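Local atomic coordinates of erythromycin dehydratase (Saccharopolyspora erythraea, PDB entry 3EL6), a protein that probably catalyses the removal of water from a beta-hydroxyacyl intermediate carried by an acyl carrier protein, as the dehydratase domain of the modular erythromycin polyketide synthase. Residues P47-A52 with V120-E125; E91-P96 with G153-G158; L95-E100 with T256-A261. All blocks are in the same frame, centred on the assembly; numbering follows the deposited sequence.

Contact 1: residues P47-A52 with V120-E125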
loop_
_atom_site.group_PDB
_atom_site.type_symbol
_atom_site.label_atom_id
_atom_site.label_comp_id
_atom_site.label_asym_id
_atom_site.label_seq_id
_atom_site.Cartn_x
_atom_site.Cartn_y
_atom_site.Cartn_z
ATOM N N PRO A 47 -4.266 -6.730 -1.593
ATOM C CA PRO A 47 -5.150 -7.819 -2.074
ATOM C C PRO A 47 -6.255 -8.215 -1.129
ATOM O O PRO A 47 -7.299 -8.779 -1.550
ATOM C CB PRO A 47 -4.181 -9.041 -2.251
ATOM C CG PRO A 47 -2.803 -8.468 -2.296
ATOM C CD PRO A 47 -2.834 -7.093 -1.549
ATOM N N GLY A 48 -6.049 -8.022 0.153
ATOM C CA GLY A 48 -7.084 -8.467 1.055
ATOM C C GLY A 48 -8.343 -7.600 0.958
ATOM O O GLY A 48 -9.466 -8.121 0.889
ATOM N N HIS A 49 -8.172 -6.282 0.893
ATOM C CA HIS A 49 -9.353 -5.429 0.878
ATOM C C HIS A 49 -9.697 -4.785 -0.447
ATOM O O HIS A 49 -10.748 -4.168 -0.538
ATOM C CB HIS A 49 -9.393 -4.434 2.058
ATOM C CG HIS A 49 -8.341 -3.350 2.048
ATOM N ND1 HIS A 49 -8.027 -2.600 0.926
ATOM C CD2 HIS A 49 -7.608 -2.821 3.069
ATOM C CE1 HIS A 49 -7.124 -1.683 1.247
ATOM N NE2 HIS A 49 -6.853 -1.792 2.542
ATOM N N GLY A 50 -8.857 -4.964 -1.480
ATOM C CA GLY A 50 -9.148 -4.450 -2.827
ATOM C C GLY A 50 -8.767 -2.988 -2.991
ATOM O O GLY A 50 -8.990 -2.398 -4.081
ATOM N N GLY A 51 -8.220 -2.374 -1.928
ATOM C CA GLY A 51 -7.658 -1.017 -2.065
ATOM C C GLY A 51 -6.292 -0.984 -2.750
ATOM O O GLY A 51 -5.833 -1.968 -3.377
ATOM N N ALA A 52 -5.608 0.159 -2.638
ATOM C CA ALA A 52 -4.393 0.328 -3.342
ATOM C C ALA A 52 -3.661 1.551 -2.844
ATOM O O ALA A 52 -4.292 2.449 -2.290
ATOM C CB ALA A 52 -4.656 0.436 -4.839
ATOM N N VAL A 120 -6.115 4.240 -1.061
ATOM C CA VAL A 120 -7.533 3.860 -1.154
ATOM C C VAL A 120 -7.781 2.661 -0.215
ATOM O O VAL A 120 -7.077 1.657 -0.296
ATOM C CB VAL A 120 -7.880 3.494 -2.577
ATOM C CG1 VAL A 120 -9.370 2.990 -2.679
ATOM C CG2 VAL A 120 -7.686 4.769 -3.483
ATOM N N GLY A 121 -8.743 2.774 0.668
ATOM C CA GLY A 121 -8.901 1.735 1.711
ATOM C C GLY A 121 -9.936 0.721 1.369
ATOM O O GLY A 121 -10.355 0.606 0.214
ATOM N N ALA A 122 -10.407 0.016 2.403
ATOM C CA ALA A 122 -11.347 -1.107 2.256
ATOM C C ALA A 122 -12.741 -0.565 1.966
ATOM O O ALA A 122 -13.064 0.548 2.363
ATOM C CB ALA A 122 -11.377 -1.896 3.607
ATOM N N PRO A 123 -13.576 -1.349 1.297
ATOM C CA PRO A 123 -14.941 -0.916 0.992
ATOM C C PRO A 123 -15.823 -0.898 2.220
ATOM O O PRO A 123 -15.652 -1.736 3.127
ATOM C CB PRO A 123 -15.396 -1.918 -0.069
ATOM C CG PRO A 123 -14.606 -3.182 0.263
ATOM C CD PRO A 123 -13.235 -2.663 0.724
ATOM N N ASP A 124 -16.717 0.072 2.324
ATOM C CA ASP A 124 -17.718 0.031 3.369
ATOM C C ASP A 124 -18.839 -0.919 2.877
ATOM O O ASP A 124 -18.726 -1.537 1.791
ATOM C CB ASP A 124 -18.218 1.426 3.753
ATOM C CG ASP A 124 -19.009 2.129 2.640
ATOM O OD1 ASP A 124 -19.401 1.506 1.638
ATOM O OD2 ASP A 124 -19.286 3.350 2.790
ATOM N N GLU A 125 -19.887 -1.084 3.680
ATOM C CA GLU A 125 -20.950 -2.061 3.320
ATOM C C GLU A 125 -21.602 -1.706 1.967
ATOM O O GLU A 125 -21.952 -2.605 1.191
ATOM C CB GLU A 125 -21.976 -2.136 4.453
ATOM C CG GLU A 125 -23.257 -2.826 4.061
ATOM C CD GLU A 125 -24.240 -1.848 3.380
ATOM O OE1 GLU A 125 -24.222 -0.638 3.750
ATOM O OE2 GLU A 125 -24.986 -2.284 2.471
#

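Contact 2: residues E91-P96 with G153-G158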
loop_
_atom_site.group_PDB
_atom_site.type_symbol
_atom_site.label_atom_id
_atom_site.label_comp_id
_atom_site.label_asym_id
_atom_site.label_seq_id
_atom_site.Cartn_x
_atom_site.Cartn_y
_atom_site.Cartn_z
ATOM N N GLU A 91 -10.650 5.134 -11.064
ATOM C CA GLU A 91 -10.727 4.284 -12.241
ATOM C C GLU A 91 -9.860 3.028 -12.083
ATOM O O GLU A 91 -10.251 1.895 -12.467
ATOM C CB GLU A 91 -10.339 5.078 -13.517
ATOM C CG GLU A 91 -10.506 4.253 -14.797
ATOM C CD GLU A 91 -12.004 3.823 -15.089
ATOM O OE1 GLU A 91 -12.181 2.689 -15.556
ATOM O OE2 GLU A 91 -12.993 4.590 -14.907
ATOM N N ASP A 92 -8.670 3.189 -11.538
ATOM C CA ASP A 92 -7.766 2.042 -11.335
ATOM C C ASP A 92 -8.419 0.995 -10.380
ATOM O O ASP A 92 -8.343 -0.220 -10.637
ATOM C CB ASP A 92 -6.427 2.528 -10.709
ATOM C CG ASP A 92 -5.398 1.367 -10.563
ATOM O OD1 ASP A 92 -4.592 1.183 -11.486
ATOM O OD2 ASP A 92 -5.440 0.632 -9.539
ATOM N N VAL A 93 -8.965 1.446 -9.253
ATOM C CA VAL A 93 -9.566 0.513 -8.254
ATOM C C VAL A 93 -10.958 -0.006 -8.659
ATOM O O VAL A 93 -11.503 -0.949 -8.062
ATOM C CB VAL A 93 -9.595 1.056 -6.792
ATOM C CG1 VAL A 93 -8.213 1.489 -6.392
ATOM C CG2 VAL A 93 -10.606 2.233 -6.575
ATOM N N GLY A 94 -11.543 0.607 -9.668
ATOM C CA GLY A 94 -12.889 0.196 -10.139
ATOM C C GLY A 94 -14.078 0.937 -9.499
ATOM O O GLY A 94 -15.208 0.433 -9.535
ATOM N N LEU A 95 -13.822 2.090 -8.895
ATOM C CA LEU A 95 -14.863 2.968 -8.341
ATOM C C LEU A 95 -14.621 4.384 -8.894
ATOM O O LEU A 95 -13.888 5.175 -8.305
ATOM C CB LEU A 95 -14.793 2.970 -6.812
ATOM C CG LEU A 95 -15.268 1.678 -6.123
ATOM C CD1 LEU A 95 -14.981 1.902 -4.604
ATOM C CD2 LEU A 95 -16.752 1.455 -6.355
ATOM N N PRO A 96 -15.219 4.692 -10.045
ATOM C CA PRO A 96 -14.709 5.785 -10.865
ATOM C C PRO A 96 -15.307 7.153 -10.532
ATOM O O PRO A 96 -14.844 8.196 -11.078
ATOM C CB PRO A 96 -15.052 5.328 -12.290
ATOM C CG PRO A 96 -16.388 4.642 -12.104
ATOM C CD PRO A 96 -16.146 3.822 -10.797
ATOM N N GLY A 153 -11.480 11.979 0.673
ATOM C CA GLY A 153 -12.802 11.877 0.053
ATOM C C GLY A 153 -13.264 10.437 -0.029
ATOM O O GLY A 153 -12.755 9.560 0.708
ATOM N N THR A 154 -14.184 10.189 -0.955
ATOM C CA THR A 154 -14.867 8.914 -1.078
ATOM C C THR A 154 -15.043 8.592 -2.549
ATOM O O THR A 154 -15.431 9.479 -3.332
ATOM C CB THR A 154 -16.267 9.029 -0.376
ATOM O OG1 THR A 154 -16.070 9.332 1.017
ATOM C CG2 THR A 154 -17.098 7.723 -0.535
ATOM N N LEU A 155 -14.724 7.353 -2.939
ATOM C CA LEU A 155 -14.864 6.875 -4.296
ATOM C C LEU A 155 -16.106 6.017 -4.319
ATOM O O LEU A 155 -16.370 5.236 -3.352
ATOM C CB LEU A 155 -13.673 5.955 -4.691
ATOM C CG LEU A 155 -12.311 6.753 -4.685
ATOM C CD1 LEU A 155 -11.243 5.693 -4.953
ATOM C CD2 LEU A 155 -12.398 7.816 -5.838
ATOM N N ALA A 156 -16.853 6.083 -5.407
ATOM C CA ALA A 156 -18.097 5.276 -5.486
ATOM C C ALA A 156 -18.303 4.781 -6.898
ATOM O O ALA A 156 -17.527 5.052 -7.818
ATOM C CB ALA A 156 -19.281 6.133 -5.115
ATOM N N GLN A 157 -19.450 4.144 -7.098
ATOM C CA GLN A 157 -19.741 3.456 -8.349
ATOM C C GLN A 157 -20.172 4.420 -9.499
ATOM O O GLN A 157 -20.777 5.450 -9.253
ATOM C CB GLN A 157 -20.905 2.457 -8.120
ATOM C CG GLN A 157 -20.541 1.401 -7.002
ATOM C CD GLN A 157 -20.836 1.771 -5.573
ATOM O OE1 GLN A 157 -21.180 2.909 -5.228
ATOM N NE2 GLN A 157 -20.716 0.755 -4.677
ATOM N N GLY A 158 -19.861 3.996 -10.715
ATOM C CA GLY A 158 -20.114 4.745 -11.941
ATOM C C GLY A 158 -21.612 4.882 -12.162
ATOM O O GLY A 158 -22.443 4.020 -11.704
#

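Contact 3: residues L95-E100 with T256-A261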
loop_
_atom_site.group_PDB
_atom_site.type_symbol
_atom_site.label_atom_id
_atom_site.label_comp_id
_atom_site.label_asym_id
_atom_site.label_seq_id
_atom_site.Cartn_x
_atom_site.Cartn_y
_atom_site.Cartn_z
ATOM N N LEU A 95 -13.822 2.090 -8.895
ATOM C CA LEU A 95 -14.863 2.968 -8.341
ATOM C C LEU A 95 -14.621 4.384 -8.894
ATOM O O LEU A 95 -13.888 5.175 -8.305
ATOM C CB LEU A 95 -14.793 2.970 -6.812
ATOM C CG LEU A 95 -15.268 1.678 -6.123
ATOM C CD1 LEU A 95 -14.981 1.902 -4.604
ATOM C CD2 LEU A 95 -16.752 1.455 -6.355
ATOM N N PRO A 96 -15.219 4.692 -10.045
ATOM C CA PRO A 96 -14.709 5.785 -10.865
ATOM C C PRO A 96 -15.307 7.153 -10.532
ATOM O O PRO A 96 -14.844 8.196 -11.078
ATOM C CB PRO A 96 -15.052 5.328 -12.290
ATOM C CG PRO A 96 -16.388 4.642 -12.104
ATOM C CD PRO A 96 -16.146 3.822 -10.797
ATOM N N VAL A 97 -16.268 7.172 -9.611
ATOM C CA VAL A 97 -16.914 8.426 -9.189
ATOM C C VAL A 97 -16.289 8.948 -7.930
ATOM O O VAL A 97 -16.090 8.224 -6.940
ATOM C CB VAL A 97 -18.460 8.237 -8.966
ATOM C CG1 VAL A 97 -19.089 9.465 -8.341
ATOM C CG2 VAL A 97 -19.086 7.967 -10.359
ATOM N N LEU A 98 -16.004 10.235 -7.959
ATOM C CA LEU A 98 -15.514 10.913 -6.767
ATOM C C LEU A 98 -16.749 11.427 -6.047
ATOM O O LEU A 98 -17.293 12.482 -6.381
ATOM C CB LEU A 98 -14.560 12.012 -7.225
ATOM C CG LEU A 98 -13.212 12.292 -6.620
ATOM C CD1 LEU A 98 -12.663 13.723 -6.938
ATOM C CD2 LEU A 98 -12.894 11.772 -5.163
ATOM N N GLU A 99 -17.275 10.633 -5.099
ATOM C CA GLU A 99 -18.451 11.044 -4.389
ATOM C C GLU A 99 -18.224 12.323 -3.599
ATOM O O GLU A 99 -19.073 13.199 -3.561
ATOM C CB GLU A 99 -18.912 9.935 -3.443
ATOM C CG GLU A 99 -20.080 10.378 -2.636
ATOM C CD GLU A 99 -20.744 9.202 -1.995
ATOM O OE1 GLU A 99 -21.448 8.469 -2.725
ATOM O OE2 GLU A 99 -20.551 9.045 -0.763
ATOM N N GLU A 100 -17.068 12.461 -2.977
ATOM C CA GLU A 100 -16.665 13.765 -2.424
ATOM C C GLU A 100 -15.159 13.839 -2.379
ATOM O O GLU A 100 -14.476 12.798 -2.231
ATOM C CB GLU A 100 -17.205 13.839 -0.990
ATOM C CG GLU A 100 -16.617 14.902 -0.093
ATOM C CD GLU A 100 -17.086 14.758 1.367
ATOM O OE1 GLU A 100 -16.781 13.703 1.983
ATOM O OE2 GLU A 100 -17.745 15.701 1.898
ATOM N N THR A 256 -19.689 14.769 -5.892
ATOM C CA THR A 256 -20.111 13.931 -6.943
ATOM C C THR A 256 -19.557 14.334 -8.302
ATOM O O THR A 256 -20.266 14.905 -9.141
ATOM C CB THR A 256 -21.658 13.715 -6.986
ATOM O OG1 THR A 256 -22.118 13.345 -5.679
ATOM C CG2 THR A 256 -21.991 12.590 -7.959
ATOM N N VAL A 257 -18.300 13.937 -8.528
ATOM C CA VAL A 257 -17.645 14.217 -9.786
ATOM C C VAL A 257 -17.715 12.979 -10.593
ATOM O O VAL A 257 -17.189 11.918 -10.181
ATOM C CB VAL A 257 -16.120 14.613 -9.572
ATOM C CG1 VAL A 257 -15.553 14.994 -10.944
ATOM C CG2 VAL A 257 -16.077 15.754 -8.555
ATOM N N THR A 258 -18.395 13.037 -11.737
ATOM C CA THR A 258 -18.479 11.860 -12.599
ATOM C C THR A 258 -17.789 12.126 -13.940
ATOM O O THR A 258 -17.904 13.233 -14.499
ATOM C CB THR A 258 -19.977 11.451 -12.894
ATOM O OG1 THR A 258 -20.545 12.423 -13.804
ATOM C CG2 THR A 258 -20.801 11.421 -11.577
ATOM N N LEU A 259 -17.147 11.104 -14.500
ATOM C CA LEU A 259 -16.386 11.215 -15.698
ATOM C C LEU A 259 -16.945 10.248 -16.693
ATOM O O LEU A 259 -17.107 9.058 -16.407
ATOM C CB LEU A 259 -14.872 10.999 -15.355
ATOM C CG LEU A 259 -13.676 11.278 -16.258
ATOM C CD1 LEU A 259 -13.667 12.766 -16.668
ATOM C CD2 LEU A 259 -12.459 10.948 -15.381
ATOM N N HIS A 260 -17.286 10.739 -17.878
ATOM C CA HIS A 260 -17.794 9.883 -18.911
ATOM C C HIS A 260 -16.878 9.746 -20.121
ATOM O O HIS A 260 -17.094 8.919 -20.951
ATOM C CB HIS A 260 -19.201 10.350 -19.300
ATOM C CG HIS A 260 -20.100 10.502 -18.114
ATOM N ND1 HIS A 260 -20.704 9.422 -17.510
ATOM C CD2 HIS A 260 -20.423 11.581 -17.361
ATOM C CE1 HIS A 260 -21.398 9.841 -16.464
ATOM N NE2 HIS A 260 -21.260 11.151 -16.363
ATOM N N ALA A 261 -15.858 10.607 -20.225
ATOM C CA ALA A 261 -14.944 10.553 -21.313
ATOM C C ALA A 261 -13.580 10.954 -20.738
ATOM O O ALA A 261 -13.513 11.883 -19.940
ATOM C CB ALA A 261 -15.377 11.562 -22.391
HETATM O O HOH W 1 -16.831 8.667 -13.065
#

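Contact 1: residues P47-A52 with V120-E125
In the N-terminal half of the double hotdog fold, Ala52 and Val120 form an antiparallel hydrogen-bonded pair at the mouth of the turn that leads into strand 52-58. Val120 N donates to Ala52 O at 2.8 Å, almost in line with the carbonyl, and Ala52 N returns a bond to Val120 O at 3.1 Å from 23° outside the carbonyl plane. The same Val120 O also receives a CA-H...O contact from Gly51 CA at 3.3 Å, where the two backbones run closely together. Beyond this pair the contact passes to His49. Its chi1 of 68° sets CG between the backbone N and the carbonyl carbon, and one ring face lies over the Gly121-Ala122 peptide, with Ala122 N 3.8 Å above the plane near the ring centre. CB of His49 meets CB of Ala122 at 3.6 Å. At the ring edge, ND1 accepts the N-H of Gly51 at 2.9 Å, with the donor 6° out of the ring plane. His49 O packs against Pro123 CD at 3.2 Å, and Arg129 NH1, on strand 129-137, hydrogen-bonds both this oxygen and Gly121 O. Since ND1 serves as an acceptor, the geometry is consistent with a neutral imidazole carrying its proton on NE2; the bond from Gly51 ties the ring to its own turn, while its face rests on the peptide of the partner strand.

Contact 2: residues E91-P96 with G153-G158
Leu95 lays its side chain against Leu155, Ala156 and Gln157 just after a Schellman motif ends helix 79-93, the central helix of the N-terminal hotdog. Gly94, with positive phi, is the C-prime residue: Leu95 N reaches back to Gly90 O, and the Gly94 N bond to Glu91 O is weak. The chain is thereby turned out of the helix and onto the end of strand 148-156. CB of Leu95 touches first, 3.8 Å from Leu155 CB and also close to Ala156 O. CG stands anti to the carbonyl carbon, beside the backbone N (chi1 -72°), and from there the two methyls part. CD1 meets Leu155 O at 3.8 Å; CD2 lies over the next peptide, 3.7 Å from Ala156 C, and touches Gln157 CG at 3.8 Å. The Leu95 and Gln157 side chains run side by side in the same direction, the amide of Gln157 going on to hydrogen-bond Ser126 O through NE2. Two residues earlier, in the last turn of the helix, Val93 crosses Leu155 at about a right angle, its CG2 3.9 Å from Leu155 CD1. No hydrogen bond joins the two segments, so the union rests on apolar and van der Waals contact. Pro96 N comes within 3.2 Å of Ala156 O but has no hydrogen to give, and Pro96 CD also lies 3.5 Å from that oxygen and 3.7 Å from Gly158 N.

Contact 3: residues L95-E100 with T256-A261
Val97-Leu98 and Val257-Thr258 run antiparallel, with Leu98 and Val257 as a hydrogen-bonded pair, at the seam where the two hotdogs of the double hotdog fold meet. Leu98 N gives to Val257 O at 3.0 Å in the carbonyl plane, and Val257 N gives to Leu98 O at 2.8 Å. Thr256 and Val257 both face Leu98, a G1 beta bulge, and Thr256 N gives a third bond to Glu99 O; its donor sits 53° out of the carbonyl plane, away from the lone-pair directions. A water takes the hydrogen of Leu259 N at 2.8 Å and gives a weak bond to Pro96 O, bridging the backbones where they diverge. Among the side chains, Leu98 and Val257 point to the same face of the sheet, their CB atoms 3.8 Å apart. Val97 and Thr258 lie alongside each other, pointing the same way, with CG2 of each 4.0 Å apart. Val97 CG1, anti to the backbone N (chi1 172°), leans on Val257 O at 3.6 Å. Thr258 OG1 accepts a weak bond from His260 NE2 and is also hydrogen-bonded to Thr293 OG1. Leu98 packs on Val83, Ala86 and Leu87 of helix 79-93. Strand 148-156 flanks strand 97-103, with a classic beta bulge at Glu99 and Glu100 facing Thr154, and strand 290-299 lines the far edge of strand 251-259.

How the contacts relate
From the N terminus, 47-52 comes first in the chain, and contact 1 closes its loop with strand 114-123. Segment 91-96 lies inside that loop but finds 153-158 beyond it, so contacts 1 and 2 cross; contact 3 crosses contact 1 likewise. Contacts 2 and 3 share Leu95 and Pro96, and contact 3 closes the longer loop, reaching into the second hotdog. In space, Ala52 and Val120 of contact 1 pack on Val93 at the helix end, and Val120 also on Leu155 of strand 148-156. Ala156 N probably hydrogen-bonds to Val97 O, linking contacts 2 and 3 and carrying the connection on from the first hotdog to the seam.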